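Side-chain contact in predicted metal-dependent phosphohydrolase (Magnetospirillum magnetotacticum MS-1, PDB 3KH1), which is predicted to be a metal-dependent phosphohydrolase of the HD-domain family, possibly with 5'-deoxynucleotidase activity: residues A[169-174]-A[184-189]. Sequence-based numbering, arbitrary orientation.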
ATOM      1  N   LYS A 169      24.235 -11.585   6.157  1.00 21.51           N
ATOM      2  CA  LYS A 169      23.360 -12.424   6.955  1.00 23.07           C
ATOM      3  C   LYS A 169      21.905 -12.407   6.455  1.00 21.43           C
ATOM      4  O   LYS A 169      21.187 -13.378   6.671  1.00 24.50           O
ATOM      5  CB  LYS A 169      23.438 -12.029   8.442  1.00 25.05           C
ATOM      6  CG  LYS A 169      24.773 -12.404   9.100  1.00 28.77           C
ATOM      7  N   LEU A 170      21.478 -11.302   5.800  1.00 18.24           N
ATOM      8  CA  LEU A 170      20.127 -11.105   5.294  1.00 17.81           C
ATOM      9  C   LEU A 170      19.937 -11.612   3.851  1.00 16.56           C
ATOM     10  O   LEU A 170      18.848 -11.975   3.452  1.00 16.59           O
ATOM     11  CB  LEU A 170      19.755  -9.622   5.343  1.00 18.25           C
ATOM     12  CG  LEU A 170      19.768  -9.015   6.735  1.00 18.63           C
ATOM     13  CD1 LEU A 170      19.426  -7.523   6.559  1.00 18.86           C
ATOM     14  CD2 LEU A 170      18.843  -9.739   7.697  1.00 22.64           C
ATOM     15  N   LEU A 171      21.011 -11.612   3.056  1.00 16.40           N
ATOM     16  CA  LEU A 171      20.877 -11.929   1.636  1.00 15.52           C
ATOM     17  C   LEU A 171      20.274 -13.338   1.371  1.00 15.80           C
ATOM     18  O   LEU A 171      19.513 -13.505   0.406  1.00 16.02           O
ATOM     19  CB  LEU A 171      22.208 -11.768   0.890  1.00 15.70           C
ATOM     20  CG  LEU A 171      22.624 -10.300   0.665  1.00 16.58           C
ATOM     21  CD1 LEU A 171      24.038 -10.185   0.203  1.00 18.18           C
ATOM     22  CD2 LEU A 171      21.728  -9.599  -0.360  1.00 20.53           C
ATOM     23  N   PRO A 172      20.559 -14.344   2.233  1.00 16.20           N
ATOM     24  CA  PRO A 172      19.934 -15.644   1.957  1.00 16.80           C
ATOM     25  C   PRO A 172      18.403 -15.628   2.027  1.00 15.72           C
ATOM     26  O   PRO A 172      17.747 -16.486   1.415  1.00 16.75           O
ATOM     27  CB  PRO A 172      20.520 -16.542   3.042  1.00 18.49           C
ATOM     28  CG  PRO A 172      21.858 -15.881   3.348  1.00 18.55           C
ATOM     29  CD  PRO A 172      21.574 -14.432   3.294  1.00 17.94           C
ATOM     30  N   ARG A 173      17.833 -14.664   2.722  1.00 15.00           N
ATOM     31  CA  ARG A 173      16.378 -14.543   2.745  1.00 14.49           C
ATOM     32  C   ARG A 173      15.824 -14.124   1.388  1.00 13.55           C
ATOM     33  O   ARG A 173      14.703 -14.481   1.034  1.00 14.31           O
ATOM     34  CB  ARG A 173      15.920 -13.611   3.860  1.00 14.62           C
ATOM     35  CG  ARG A 173      16.073 -14.224   5.233  1.00 14.99           C
ATOM     36  CD  ARG A 173      16.013 -13.250   6.385  1.00 15.31           C
ATOM     37  NE  ARG A 173      14.726 -12.622   6.509  1.00 14.23           N
ATOM     38  CZ  ARG A 173      14.362 -11.874   7.541  1.00 15.56           C
ATOM     39  NH1 ARG A 173      15.212 -11.654   8.550  1.00 17.52           N
ATOM     40  NH2 ARG A 173      13.159 -11.311   7.562  1.00 15.71           N
ATOM     41  N   ILE A 174      16.567 -13.320   0.642  1.00 12.45           N
ATOM     42  CA  ILE A 174      16.183 -12.971  -0.718  1.00 12.56           C
ATOM     43  C   ILE A 174      16.332 -14.203  -1.616  1.00 13.39           C
ATOM     44  O   ILE A 174      15.416 -14.566  -2.376  1.00 13.82           O
ATOM     45  CB  ILE A 174      16.958 -11.747  -1.224  1.00 12.54           C
ATOM     46  CG1 ILE A 174      16.785 -10.558  -0.239  1.00 12.12           C
ATOM     47  CG2 ILE A 174      16.489 -11.382  -2.625  1.00 14.04           C
ATOM     48  CD1 ILE A 174      17.637  -9.340  -0.597  1.00 12.94           C
ATOM     49  N   TYR A 184      20.779 -10.548  -8.009  1.00 14.45           N
ATOM     50  CA  TYR A 184      20.735  -9.098  -8.182  1.00 14.19           C
ATOM     51  C   TYR A 184      21.181  -8.388  -6.943  1.00 13.11           C
ATOM     52  O   TYR A 184      22.007  -7.472  -6.973  1.00 13.23           O
ATOM     53  CB  TYR A 184      19.350  -8.657  -8.627  1.00 14.32           C
ATOM     54  CG  TYR A 184      19.249  -7.190  -8.886  1.00 13.50           C
ATOM     55  CD1 TYR A 184      18.905  -6.305  -7.878  1.00 14.61           C
ATOM     56  CD2 TYR A 184      19.538  -6.668 -10.141  1.00 14.85           C
ATOM     57  CE1 TYR A 184      18.889  -4.939  -8.116  1.00 14.05           C
ATOM     58  CE2 TYR A 184      19.439  -5.301 -10.375  1.00 15.11           C
ATOM     59  CZ  TYR A 184      19.130  -4.448  -9.356  1.00 13.24           C
ATOM     60  OH  TYR A 184      19.055  -3.092  -9.585  1.00 14.41           O
ATOM     61  N   ALA A 185      20.603  -8.797  -5.825  1.00 12.52           N
ATOM     62  CA  ALA A 185      20.905  -8.193  -4.552  1.00 12.97           C
ATOM     63  C   ALA A 185      22.371  -8.318  -4.200  1.00 12.21           C
ATOM     64  O   ALA A 185      22.963  -7.344  -3.729  1.00 12.69           O
ATOM     65  CB  ALA A 185      20.049  -8.790  -3.466  1.00 14.05           C
ATOM     66  N   ARG A 186      22.963  -9.496  -4.360  1.00 13.66           N
ATOM     67  CA  ARG A 186      24.383  -9.648  -4.100  1.00 14.60           C
ATOM     68  C   ARG A 186      25.249  -8.730  -4.992  1.00 14.56           C
ATOM     69  O   ARG A 186      26.220  -8.150  -4.535  1.00 14.12           O
ATOM     70  CB  ARG A 186      24.860 -11.116  -4.267  1.00 16.71           C
ATOM     71  CG  ARG A 186      24.355 -12.085  -3.198  1.00 20.31           C
ATOM     72  CD  ARG A 186      25.045 -13.446  -3.289  1.00 20.83           C
ATOM     73  NE  ARG A 186      24.771 -14.077  -4.607  1.00 24.36           N
ATOM     74  CZ  ARG A 186      23.668 -14.769  -4.926  1.00 25.86           C
ATOM     75  NH1 ARG A 186      22.702 -14.968  -4.050  1.00 27.83           N
ATOM     76  NH2 ARG A 186      23.542 -15.264  -6.143  1.00 29.25           N
ATOM     77  N   ALA A 187      24.899  -8.619  -6.262  1.00 14.20           N
ATOM     78  CA  ALA A 187      25.663  -7.754  -7.184  1.00 14.10           C
ATOM     79  C   ALA A 187      25.502  -6.272  -6.771  1.00 14.05           C
ATOM     80  O   ALA A 187      26.434  -5.497  -6.782  1.00 14.59           O
ATOM     81  CB  ALA A 187      25.187  -7.974  -8.618  1.00 15.33           C
ATOM     82  N   LEU A 188      24.307  -5.896  -6.321  1.00 13.23           N
ATOM     83  CA  LEU A 188      24.056  -4.540  -5.858  1.00 12.41           C
ATOM     84  C   LEU A 188      24.906  -4.231  -4.647  1.00 12.55           C
ATOM     85  O   LEU A 188      25.511  -3.162  -4.545  1.00 12.67           O
ATOM     86  CB  LEU A 188      22.556  -4.377  -5.515  1.00 12.58           C
ATOM     87  CG  LEU A 188      22.027  -2.970  -5.239  1.00 13.68           C
ATOM     88  CD1 LEU A 188      21.964  -2.134  -6.543  1.00 16.13           C
ATOM     89  CD2 LEU A 188      20.665  -3.039  -4.564  1.00 15.14           C
ATOM     90  N   VAL A 189      24.954  -5.180  -3.697  1.00 12.03           N
ATOM     91  CA  VAL A 189      25.735  -4.975  -2.480  1.00 13.33           C
ATOM     92  C   VAL A 189      27.236  -4.960  -2.782  1.00 13.48           C
ATOM     93  O   VAL A 189      27.960  -4.152  -2.238  1.00 13.49           O
ATOM     94  CB  VAL A 189      25.334  -6.075  -1.453  1.00 13.74           C
ATOM     95  CG1 VAL A 189      26.291  -6.113  -0.259  1.00 17.01           C
ATOM     96  CG2 VAL A 189      23.868  -5.841  -0.992  1.00 15.15           C
TER
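Arg186 brings the one flat side-chain group among the touching residues, yet neither face nor edge of its guanidinium meets 169-174; it is the aliphatic stem that does, with CG 3.9 Å from Leu171 CD1, the two chains passing at a slant. A bend at chi3 (-61°) then turns the planar end aside, where NH1 forms a salt bridge with Glu175, one residue beyond Ile174.

The other contacts are between methyl groups. Leu171, facing the partner helix, divides its two branches: CD1 takes the arginine stem, while CD2 sits 3.6 Å from Ala185 CB and, more loosely, 4.4 Å from Val189 CG2. Ile174 extends its longer branch across the gap, chi2 being close to trans at 174°, and its CD1 reaches Ala185 CB at 3.8 Å. The alanine methyl is therefore met by two side chains one helical turn apart.

The axes of the two short segments approach to 10.1 Å, with 150° between their N-to-C directions; as helices 164-177 and 179-195 are successive, the segments pack as roughly antiparallel arms of a helical hairpin in this largely helical HD-domain protein. Leu146 of helix 132-151 packs on both Leu171 and Ile174, so a third helix joins the apolar layer. With no hydrogen bond between the segments and four of five touching residues buried, side-chain packing and exclusion of water would hold the pair, supplemented beside the apolar patch by the Arg186-Glu175 ion pair, which links the same two helices.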